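Local coordinates for COG3291: FOG: PKD repeat (Clostridium thermocellum, PDB 1WMX), which probably binds cellulose or related polysaccharides, as the family 30 carbohydrate-binding module of a larger enzyme that is probably a cellulase, at residues Gly97-Ile102 against Ser161-Asp166; Thr50-Val55 against Pro167-Phe172; Val20-Ser25 against Trp63-Leu68. All blocks are in the same frame, centred on the assembly; numbering follows the deposited sequence.

Contact 1: Gly97-Ile102 against Ser161-Asp166; sequences GEDFVI and SKRYAD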
loop_
_atom_site.group_PDB
_atom_site.type_symbol
_atom_site.label_atom_id
_atom_site.label_comp_id
_atom_site.label_asym_id
_atom_site.label_seq_id
_atom_site.Cartn_x
_atom_site.Cartn_y
_atom_site.Cartn_z
ATOM N N GLY B 97 6.846 -2.603 -24.881
ATOM C CA GLY B 97 5.535 -2.974 -24.368
ATOM C C GLY B 97 5.583 -3.312 -22.879
ATOM O O GLY B 97 4.605 -3.809 -22.314
ATOM N N GLU B 98 6.722 -3.051 -22.249
ATOM C CA GLU B 98 6.862 -3.302 -20.807
ATOM C C GLU B 98 5.807 -2.464 -20.091
ATOM O O GLU B 98 5.498 -1.346 -20.515
ATOM C CB GLU B 98 8.251 -2.878 -20.293
ATOM C CG GLU B 98 9.407 -3.717 -20.820
ATOM C CD GLU B 98 9.886 -3.270 -22.185
ATOM O OE1 GLU B 98 10.845 -3.892 -22.739
ATOM O OE2 GLU B 98 9.323 -2.278 -22.760
ATOM N N ASP B 99 5.259 -2.997 -19.019
ATOM C CA ASP B 99 4.240 -2.270 -18.255
ATOM C C ASP B 99 4.337 -2.631 -16.771
ATOM O O ASP B 99 4.720 -3.745 -16.407
ATOM C CB ASP B 99 2.851 -2.618 -18.786
ATOM C CG ASP B 99 1.775 -1.714 -18.222
ATOM O OD1 ASP B 99 1.980 -0.457 -18.169
ATOM O OD2 ASP B 99 0.685 -2.222 -17.807
ATOM N N PHE B 100 3.986 -1.666 -15.934
ATOM C CA PHE B 100 4.029 -1.846 -14.474
ATOM C C PHE B 100 3.300 -0.686 -13.788
ATOM O O PHE B 100 2.916 0.296 -14.425
ATOM C CB PHE B 100 5.491 -1.903 -14.004
ATOM C CG PHE B 100 6.343 -0.762 -14.540
ATOM C CD1 PHE B 100 6.281 0.495 -13.940
ATOM C CD2 PHE B 100 7.186 -0.965 -15.635
ATOM C CE1 PHE B 100 7.052 1.551 -14.434
ATOM C CE2 PHE B 100 7.960 0.091 -16.135
ATOM C CZ PHE B 100 7.891 1.351 -15.534
ATOM N N VAL B 101 3.112 -0.815 -12.488
ATOM C CA VAL B 101 2.417 0.218 -11.711
ATOM C C VAL B 101 3.368 1.352 -11.340
ATOM O O VAL B 101 4.529 1.130 -11.005
ATOM C CB VAL B 101 1.847 -0.367 -10.435
ATOM C CG1 VAL B 101 1.067 0.687 -9.644
ATOM C CG2 VAL B 101 0.911 -1.535 -10.732
ATOM N N ILE B 102 2.854 2.564 -11.404
ATOM C CA ILE B 102 3.638 3.758 -11.068
ATOM C C ILE B 102 2.738 4.742 -10.326
ATOM O O ILE B 102 1.575 4.936 -10.691
ATOM C CB ILE B 102 4.184 4.409 -12.351
ATOM C CG1 ILE B 102 5.029 5.654 -12.028
ATOM C CG2 ILE B 102 3.060 4.831 -13.299
ATOM C CD1 ILE B 102 5.852 6.172 -13.209
ATOM N N SER B 161 5.812 -0.643 -9.249
ATOM C CA SER B 161 5.327 -1.883 -8.678
ATOM C C SER B 161 4.813 -2.873 -9.721
ATOM O O SER B 161 4.439 -2.500 -10.840
ATOM C CB SER B 161 4.230 -1.563 -7.661
ATOM O OG SER B 161 3.891 -2.710 -6.917
ATOM N N LYS B 162 4.792 -4.142 -9.325
ATOM C CA LYS B 162 4.353 -5.218 -10.192
ATOM C C LYS B 162 2.980 -5.000 -10.795
ATOM O O LYS B 162 2.051 -4.552 -10.124
ATOM C CB LYS B 162 4.363 -6.543 -9.424
ATOM C CG LYS B 162 3.762 -7.718 -10.177
ATOM C CD LYS B 162 3.849 -8.983 -9.346
ATOM C CE LYS B 162 3.185 -10.152 -10.038
ATOM N NZ LYS B 162 1.728 -9.906 -10.230
ATOM N N ARG B 163 2.868 -5.330 -12.075
ATOM C CA ARG B 163 1.618 -5.231 -12.814
ATOM C C ARG B 163 1.315 -6.677 -13.230
ATOM O O ARG B 163 0.336 -7.276 -12.787
ATOM C CB ARG B 163 1.821 -4.342 -14.036
ATOM C CG ARG B 163 0.745 -4.430 -15.095
ATOM C CD ARG B 163 -0.585 -3.871 -14.646
ATOM N NE ARG B 163 -1.364 -3.430 -15.799
ATOM C CZ ARG B 163 -2.671 -3.617 -15.943
ATOM N NH1 ARG B 163 -3.362 -4.248 -14.998
ATOM N NH2 ARG B 163 -3.288 -3.168 -17.031
ATOM N N TYR B 164 2.187 -7.230 -14.069
ATOM C CA TYR B 164 2.074 -8.609 -14.530
ATOM C C TYR B 164 3.307 -9.352 -14.004
ATOM O O TYR B 164 4.265 -8.721 -13.549
ATOM C CB TYR B 164 2.037 -8.647 -16.056
ATOM C CG TYR B 164 0.860 -7.909 -16.649
ATOM C CD1 TYR B 164 -0.448 -8.279 -16.334
ATOM C CD2 TYR B 164 1.048 -6.842 -17.528
ATOM C CE1 TYR B 164 -1.538 -7.607 -16.878
ATOM C CE2 TYR B 164 -0.037 -6.163 -18.080
ATOM C CZ TYR B 164 -1.326 -6.550 -17.751
ATOM O OH TYR B 164 -2.402 -5.886 -18.295
ATOM N N ALA B 165 3.295 -10.680 -14.064
ATOM C CA ALA B 165 4.424 -11.459 -13.559
ATOM C C ALA B 165 5.556 -11.618 -14.561
ATOM O O ALA B 165 6.594 -12.199 -14.249
ATOM C CB ALA B 165 3.947 -12.826 -13.091
ATOM N N ASP B 166 5.364 -11.103 -15.764
ATOM C CA ASP B 166 6.391 -11.216 -16.787
ATOM C C ASP B 166 7.677 -10.512 -16.379
ATOM O O ASP B 166 7.643 -9.461 -15.740
ATOM C CB ASP B 166 5.904 -10.605 -18.108
ATOM C CG ASP B 166 4.730 -11.349 -18.705
ATOM O OD1 ASP B 166 4.927 -12.059 -19.715
ATOM O OD2 ASP B 166 3.613 -11.224 -18.162
HETATM O O HOH W 1 4.870 -5.618 -14.274
#

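Contact 2: Thr50-Val55 against Pro167-Phe172; sequences TLRLNV and PFTVWF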
loop_
_atom_site.group_PDB
_atom_site.type_symbol
_atom_site.label_atom_id
_atom_site.label_comp_id
_atom_site.label_asym_id
_atom_site.label_seq_id
_atom_site.Cartn_x
_atom_site.Cartn_y
_atom_site.Cartn_z
ATOM N N THR B 50 21.583 5.939 -16.544
ATOM C CA THR B 50 20.162 5.765 -16.332
ATOM C C THR B 50 19.833 4.886 -15.125
ATOM O O THR B 50 20.712 4.249 -14.542
ATOM C CB THR B 50 19.527 5.186 -17.590
ATOM O OG1 THR B 50 20.092 3.899 -17.854
ATOM C CG2 THR B 50 19.802 6.100 -18.788
ATOM N N LEU B 51 18.561 4.879 -14.742
ATOM C CA LEU B 51 18.106 4.076 -13.622
ATOM C C LEU B 51 17.467 2.810 -14.199
ATOM O O LEU B 51 16.499 2.879 -14.955
ATOM C CB LEU B 51 17.097 4.879 -12.809
ATOM C CG LEU B 51 16.759 4.344 -11.424
ATOM C CD1 LEU B 51 18.035 4.212 -10.583
ATOM C CD2 LEU B 51 15.761 5.282 -10.764
ATOM N N ARG B 52 18.014 1.653 -13.843
ATOM C CA ARG B 52 17.527 0.366 -14.352
ATOM C C ARG B 52 16.522 -0.371 -13.468
ATOM O O ARG B 52 16.828 -0.726 -12.327
ATOM C CB ARG B 52 18.719 -0.567 -14.623
ATOM C CG ARG B 52 18.351 -1.942 -15.233
ATOM C CD ARG B 52 19.486 -2.955 -14.997
ATOM N NE ARG B 52 20.768 -2.332 -15.278
ATOM C CZ ARG B 52 21.895 -2.555 -14.616
ATOM N NH1 ARG B 52 21.937 -3.419 -13.605
ATOM N NH2 ARG B 52 22.978 -1.862 -14.948
ATOM N N LEU B 53 15.329 -0.605 -14.015
ATOM C CA LEU B 53 14.277 -1.348 -13.323
ATOM C C LEU B 53 14.300 -2.715 -14.011
ATOM O O LEU B 53 13.725 -2.899 -15.091
ATOM C CB LEU B 53 12.923 -0.673 -13.508
ATOM C CG LEU B 53 11.713 -1.388 -12.897
ATOM C CD1 LEU B 53 11.883 -1.486 -11.391
ATOM C CD2 LEU B 53 10.429 -0.627 -13.239
ATOM N N ASN B 54 14.955 -3.676 -13.374
ATOM C CA ASN B 54 15.140 -4.994 -13.963
ATOM C C ASN B 54 14.539 -6.191 -13.220
ATOM O O ASN B 54 15.079 -6.651 -12.208
ATOM C CB ASN B 54 16.641 -5.209 -14.162
ATOM C CG ASN B 54 16.968 -6.511 -14.861
ATOM O OD1 ASN B 54 18.073 -7.031 -14.716
ATOM N ND2 ASN B 54 16.019 -7.033 -15.636
ATOM N N VAL B 55 13.418 -6.686 -13.737
ATOM C CA VAL B 55 12.755 -7.849 -13.169
ATOM C C VAL B 55 13.312 -8.988 -14.017
ATOM O O VAL B 55 12.870 -9.203 -15.142
ATOM C CB VAL B 55 11.220 -7.754 -13.329
ATOM C CG1 VAL B 55 10.555 -8.981 -12.733
ATOM C CG2 VAL B 55 10.711 -6.497 -12.632
ATOM N N PRO B 167 8.836 -11.097 -16.723
ATOM C CA PRO B 167 10.098 -10.441 -16.370
ATOM C C PRO B 167 10.288 -9.337 -17.409
ATOM O O PRO B 167 9.730 -9.439 -18.505
ATOM C CB PRO B 167 11.116 -11.559 -16.525
ATOM C CG PRO B 167 10.545 -12.350 -17.659
ATOM C CD PRO B 167 9.084 -12.441 -17.273
ATOM N N PHE B 168 11.051 -8.296 -17.086
ATOM C CA PHE B 168 11.255 -7.203 -18.039
ATOM C C PHE B 168 12.352 -6.246 -17.594
ATOM O O PHE B 168 12.850 -6.331 -16.472
ATOM C CB PHE B 168 9.956 -6.410 -18.214
ATOM C CG PHE B 168 9.625 -5.521 -17.038
ATOM C CD1 PHE B 168 10.101 -4.212 -16.976
ATOM C CD2 PHE B 168 8.877 -6.009 -15.968
ATOM C CE1 PHE B 168 9.842 -3.405 -15.861
ATOM C CE2 PHE B 168 8.614 -5.209 -14.851
ATOM C CZ PHE B 168 9.098 -3.907 -14.799
ATOM N N THR B 169 12.704 -5.320 -18.481
ATOM C CA THR B 169 13.728 -4.328 -18.192
ATOM C C THR B 169 13.444 -3.012 -18.889
ATOM O O THR B 169 13.106 -2.986 -20.068
ATOM C CB THR B 169 15.112 -4.802 -18.649
ATOM O OG1 THR B 169 15.398 -6.072 -18.058
ATOM C CG2 THR B 169 16.186 -3.797 -18.239
ATOM N N VAL B 170 13.561 -1.923 -18.136
ATOM C CA VAL B 170 13.391 -0.577 -18.670
ATOM C C VAL B 170 14.473 0.267 -18.019
ATOM O O VAL B 170 15.084 -0.136 -17.024
ATOM C CB VAL B 170 12.011 0.052 -18.352
ATOM C CG1 VAL B 170 10.917 -0.700 -19.077
ATOM C CG2 VAL B 170 11.772 0.069 -16.853
ATOM N N TRP B 171 14.708 1.433 -18.597
ATOM C CA TRP B 171 15.707 2.357 -18.106
ATOM C C TRP B 171 15.039 3.717 -18.000
ATOM O O TRP B 171 14.283 4.109 -18.885
ATOM C CB TRP B 171 16.875 2.398 -19.091
ATOM C CG TRP B 171 17.721 1.159 -19.064
ATOM C CD1 TRP B 171 18.831 0.939 -18.287
ATOM C CD2 TRP B 171 17.530 -0.034 -19.833
ATOM N NE1 TRP B 171 19.342 -0.309 -18.535
ATOM C CE2 TRP B 171 18.564 -0.931 -19.480
ATOM C CE3 TRP B 171 16.587 -0.434 -20.790
ATOM C CZ2 TRP B 171 18.684 -2.207 -20.048
ATOM C CZ3 TRP B 171 16.700 -1.703 -21.357
ATOM C CH2 TRP B 171 17.743 -2.573 -20.983
ATOM N N PHE B 172 15.294 4.425 -16.906
ATOM C CA PHE B 172 14.705 5.741 -16.705
ATOM C C PHE B 172 15.794 6.800 -16.794
ATOM O O PHE B 172 16.973 6.526 -16.585
ATOM C CB PHE B 172 14.029 5.861 -15.323
ATOM C CG PHE B 172 12.811 4.980 -15.131
ATOM C CD1 PHE B 172 12.945 3.643 -14.760
ATOM C CD2 PHE B 172 11.526 5.504 -15.282
ATOM C CE1 PHE B 172 11.814 2.837 -14.532
ATOM C CE2 PHE B 172 10.390 4.713 -15.061
ATOM C CZ PHE B 172 10.539 3.371 -14.683
#

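Contact 3: Val20-Ser25 against Trp63-Leu68; sequences VGWSGS and WWISLL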
loop_
_atom_site.group_PDB
_atom_site.type_symbol
_atom_site.label_atom_id
_atom_site.label_comp_id
_atom_site.label_asym_id
_atom_site.label_seq_id
_atom_site.Cartn_x
_atom_site.Cartn_y
_atom_site.Cartn_z
ATOM N N VAL B 20 18.287 7.171 -2.833
ATOM C CA VAL B 20 17.957 6.639 -1.517
ATOM C C VAL B 20 16.504 6.150 -1.508
ATOM O O VAL B 20 15.602 6.854 -1.951
ATOM C CB VAL B 20 18.163 7.724 -0.420
ATOM C CG1 VAL B 20 17.489 7.305 0.890
ATOM C CG2 VAL B 20 19.659 7.937 -0.182
ATOM N N GLY B 21 16.291 4.936 -1.009
ATOM C CA GLY B 21 14.954 4.364 -0.952
ATOM C C GLY B 21 15.039 2.873 -0.682
ATOM O O GLY B 21 16.009 2.404 -0.086
ATOM N N TRP B 22 14.033 2.119 -1.118
ATOM C CA TRP B 22 14.033 0.676 -0.913
ATOM C C TRP B 22 13.293 0.002 -2.054
ATOM O O TRP B 22 12.179 0.383 -2.378
ATOM C CB TRP B 22 13.344 0.310 0.410
ATOM C CG TRP B 22 13.547 -1.132 0.838
ATOM C CD1 TRP B 22 14.518 -1.618 1.682
ATOM C CD2 TRP B 22 12.784 -2.271 0.410
ATOM N NE1 TRP B 22 14.402 -2.990 1.799
ATOM C CE2 TRP B 22 13.344 -3.412 1.030
ATOM C CE3 TRP B 22 11.676 -2.438 -0.443
ATOM C CZ2 TRP B 22 12.834 -4.706 0.827
ATOM C CZ3 TRP B 22 11.166 -3.731 -0.648
ATOM C CH2 TRP B 22 11.748 -4.842 -0.014
ATOM N N SER B 23 13.934 -0.993 -2.653
ATOM C CA SER B 23 13.355 -1.771 -3.740
ATOM C C SER B 23 13.523 -3.228 -3.332
ATOM O O SER B 23 14.544 -3.591 -2.739
ATOM C CB SER B 23 14.105 -1.517 -5.052
ATOM O OG SER B 23 13.885 -0.201 -5.519
ATOM N N GLY B 24 12.532 -4.063 -3.635
ATOM C CA GLY B 24 12.631 -5.465 -3.269
ATOM C C GLY B 24 11.537 -6.326 -3.877
ATOM O O GLY B 24 10.688 -5.838 -4.634
ATOM N N SER B 25 11.568 -7.614 -3.547
ATOM C CA SER B 25 10.592 -8.581 -4.045
ATOM C C SER B 25 10.583 -9.819 -3.149
ATOM O O SER B 25 11.480 -10.007 -2.329
ATOM C CB SER B 25 10.927 -8.981 -5.480
ATOM O OG SER B 25 12.208 -9.568 -5.544
ATOM N N TRP B 63 5.114 -10.502 -6.003
ATOM C CA TRP B 63 5.294 -9.056 -5.885
ATOM C C TRP B 63 6.728 -8.529 -5.950
ATOM O O TRP B 63 7.702 -9.268 -5.782
ATOM C CB TRP B 63 4.688 -8.567 -4.564
ATOM C CG TRP B 63 5.497 -9.011 -3.388
ATOM C CD1 TRP B 63 5.506 -10.253 -2.814
ATOM C CD2 TRP B 63 6.496 -8.248 -2.701
ATOM N NE1 TRP B 63 6.449 -10.312 -1.816
ATOM C CE2 TRP B 63 7.074 -9.094 -1.725
ATOM C CE3 TRP B 63 6.962 -6.933 -2.818
ATOM C CZ2 TRP B 63 8.097 -8.667 -0.868
ATOM C CZ3 TRP B 63 7.980 -6.509 -1.964
ATOM C CH2 TRP B 63 8.536 -7.375 -1.003
ATOM N N TRP B 64 6.824 -7.225 -6.201
ATOM C CA TRP B 64 8.084 -6.495 -6.232
ATOM C C TRP B 64 7.704 -5.029 -6.213
ATOM O O TRP B 64 6.696 -4.628 -6.799
ATOM C CB TRP B 64 8.934 -6.819 -7.467
ATOM C CG TRP B 64 8.335 -6.478 -8.792
ATOM C CD1 TRP B 64 7.766 -7.349 -9.676
ATOM C CD2 TRP B 64 8.270 -5.185 -9.405
ATOM N NE1 TRP B 64 7.358 -6.682 -10.802
ATOM C CE2 TRP B 64 7.651 -5.351 -10.665
ATOM C CE3 TRP B 64 8.674 -3.901 -9.013
ATOM C CZ2 TRP B 64 7.425 -4.282 -11.542
ATOM C CZ3 TRP B 64 8.451 -2.837 -9.884
ATOM C CH2 TRP B 64 7.829 -3.037 -11.136
ATOM N N ILE B 65 8.504 -4.229 -5.524
ATOM C CA ILE B 65 8.226 -2.812 -5.411
ATOM C C ILE B 65 9.512 -2.004 -5.411
ATOM O O ILE B 65 10.562 -2.497 -5.022
ATOM C CB ILE B 65 7.471 -2.533 -4.107
ATOM C CG1 ILE B 65 6.998 -1.086 -4.069
ATOM C CG2 ILE B 65 8.378 -2.829 -2.913
ATOM C CD1 ILE B 65 6.144 -0.770 -2.859
ATOM N N SER B 66 9.429 -0.763 -5.877
ATOM C CA SER B 66 10.582 0.122 -5.867
ATOM C C SER B 66 10.148 1.468 -5.311
ATOM O O SER B 66 9.263 2.112 -5.876
ATOM C CB SER B 66 11.148 0.316 -7.271
ATOM O OG SER B 66 12.260 1.199 -7.229
ATOM N N LEU B 67 10.752 1.887 -4.203
ATOM C CA LEU B 67 10.424 3.176 -3.599
ATOM C C LEU B 67 11.599 4.135 -3.771
ATOM O O LEU B 67 12.717 3.845 -3.357
ATOM C CB LEU B 67 10.099 3.012 -2.105
ATOM C CG LEU B 67 8.900 2.118 -1.743
ATOM C CD1 LEU B 67 8.917 1.798 -0.263
ATOM C CD2 LEU B 67 7.604 2.803 -2.122
ATOM N N LEU B 68 11.340 5.274 -4.402
ATOM C CA LEU B 68 12.369 6.288 -4.615
ATOM C C LEU B 68 11.973 7.537 -3.824
ATOM O O LEU B 68 11.029 8.238 -4.178
ATOM C CB LEU B 68 12.488 6.609 -6.104
ATOM C CG LEU B 68 12.788 5.426 -7.035
ATOM C CD1 LEU B 68 12.716 5.886 -8.477
ATOM C CD2 LEU B 68 14.162 4.836 -6.716
HETATM O O HOH W 2 14.635 1.822 -4.363
#

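Contact 1: Gly97-Ile102 against Ser161-Asp166
Val101 N gives a 2.7 Å hydrogen bond to Ser161 O, the shortest polar bond of the contact. Ser161 N returns a bond to Val101 O at 2.8 Å, though less straight. Together they form a hydrogen-bonded antiparallel pair between strands 101-106 and 155-161. The CB atoms of Val101 and Ser161 lie side by side on the same face of this sheet. The CG2 branch of Val101 reaches on to the carbonyl of Lys162, at 3.3 Å from CG2 to O.

Beyond this pair the chains part company, and side chains and a water take over. Arg163 CB packs against Phe100 CA at 3.4 Å. Past CB, the arginine chain bends at chi2 (68°), which brings NE round to Asp99. The NE-H points at Asp99 OD2 over 3.1 Å with an angle of 162°, a salt bridge. OD2 sits in the guanidinium plane, but the carboxylate plane is turned 75° from it, so the two groups do not pair in parallel. Asp99 OD1 accepts from Ser124 N, which probably steadies the carboxylate and its negative charge. Tyr164 OH lies over one face of the guanidinium without bonding to it, and Arg163 CG lies over one face of the tyrosine ring, toward its rim.

A water accepts from Arg163 N at 3.0 Å and lies within bonding distance of Asp99 O and Tyr164 O. It has more acceptors round it than protons to give.

The phenyl ring of Phe100 leaves the interface and packs on Trp64 and Val170, between the two sheets of the β-sandwich. The chemistry thus changes along the contact: two backbone bonds join inner strands, then the salt bridge and the water tie the segment before one to the loop after the other.

Contact 2: Thr50-Val55 against Pro167-Phe172
Leu53 and Val170 form one hydrogen-bonded pair in the antiparallel ladder between strands 48-55 and 168-178, part of one sheet of the β-sandwich. Leu51 with Phe172 and Val55 with Phe168 are the other hydrogen-bonded pairs. Their apolar side chains share the face turned to the second sheet.

Leu53 runs through this layer. Its CB touches Val170 CG2 at 3.6 Å and the edge of the Phe172 ring at CE1, 3.8 Å away. CG is anti to the backbone N (chi1 177°), which carries the branches toward the edge of the Phe168 ring. CG itself lies 4.0 Å from Phe168 CE1. CD2 then meets the edge of that ring, 3.9 Å from CE1 and near the ring plane. The other branch, CD1, packs on Trp64 of the facing sheet. Phe168 is approached a second time by Val55 CG2, 3.3 Å from CE2, a tight fit. Phe172 also stacks on Phe160.

The other face, with Arg52, Asn54, Thr169 and Trp171, is more polar. Arg52 lies beside Trp171, both pointing the same way, with the guanidinium and indole planes 70° apart. Arg52 forms a salt bridge with Glu31, and Trp171 NE1 bonds to Asp40. Further along this face, Asn54 ND2 makes a weak hydrogen bond, 3.4 Å long, to Phe168 O, which already accepts from Val55 N nearly along its C=O axis.

Contact 3: Val20-Ser25 against Trp63-Leu68
Trp22 and Ile65 meet at about a right angle across an antiparallel pair of strands. The isoleucine methyl CG2 touches the indole edge at CZ3, 3.7 Å away, and lies in the ring plane. Trp22 has its CG anti to the backbone N (chi1 -168°), and the six-membered ring reaches along its own strand over Gly24. Trp22 CH2 stands only 3.4 Å from Gly24 CA; with no side chain there, the indole can lie close to the strand.

Trp63 comes next on this face. Its CH2 approaches Trp22 CH2 edge to edge at 4.2 Å, so these two indoles do not stack. The face of the Trp63 ring instead lies against the backbone of Ser25. Ser25 CA stands 3.9 Å from the centroid of the six-membered ring and 10° off its normal, a CH-pi contact. Trp63 CG sits between the backbone N and the carbonyl carbon (chi1 71°), which folds the ring back over the neighbouring strand.

On the opposite face two serines meet between Trp64 and Leu68. Ser23 OG and Ser66 OG share a 2.7 Å hydrogen bond, in which either may be the donor. Ser25 OG turns instead to Glu29. Paired bonds of Trp22 with Leu67 and of Gly24 with Ile65 hold the backbones together.

Surface tryptophans often bind sugar in such modules, but no ligand is bound here. In this assembly Trp22 stacks on Tyr113 of the second subunit, and Trp63 packs on its Asn147.

Within this chain, strand 21-25 is an outermost strand of the five-stranded sheet. Strand 64-69 separates it from strand 155-161, where Ile65 and Leu67 touch Val159. From the other face, Trp64 and Leu68 pack on strand 48-55 of the second sheet.

The three contacts lie in one β-sandwich, with centres 11 to 14 Å apart. Contacts 1 and 3 belong to the five-stranded sheet, one near its middle and one at its edge; contact 2 belongs to the other sheet. Trp64 touches residues of both contact 1 and contact 2, and the rings of Phe100 and Phe172 meet at 3.4 Å from CZ to CZ. Along the chain contact 3 closes before contact 1 opens. Contact 2 spans contact 1 and alternates with contact 3. Its segments are 111 residues apart in sequence, yet strands 48-55 and 168-178 pair directly, so distant parts of the sequence build one shared core.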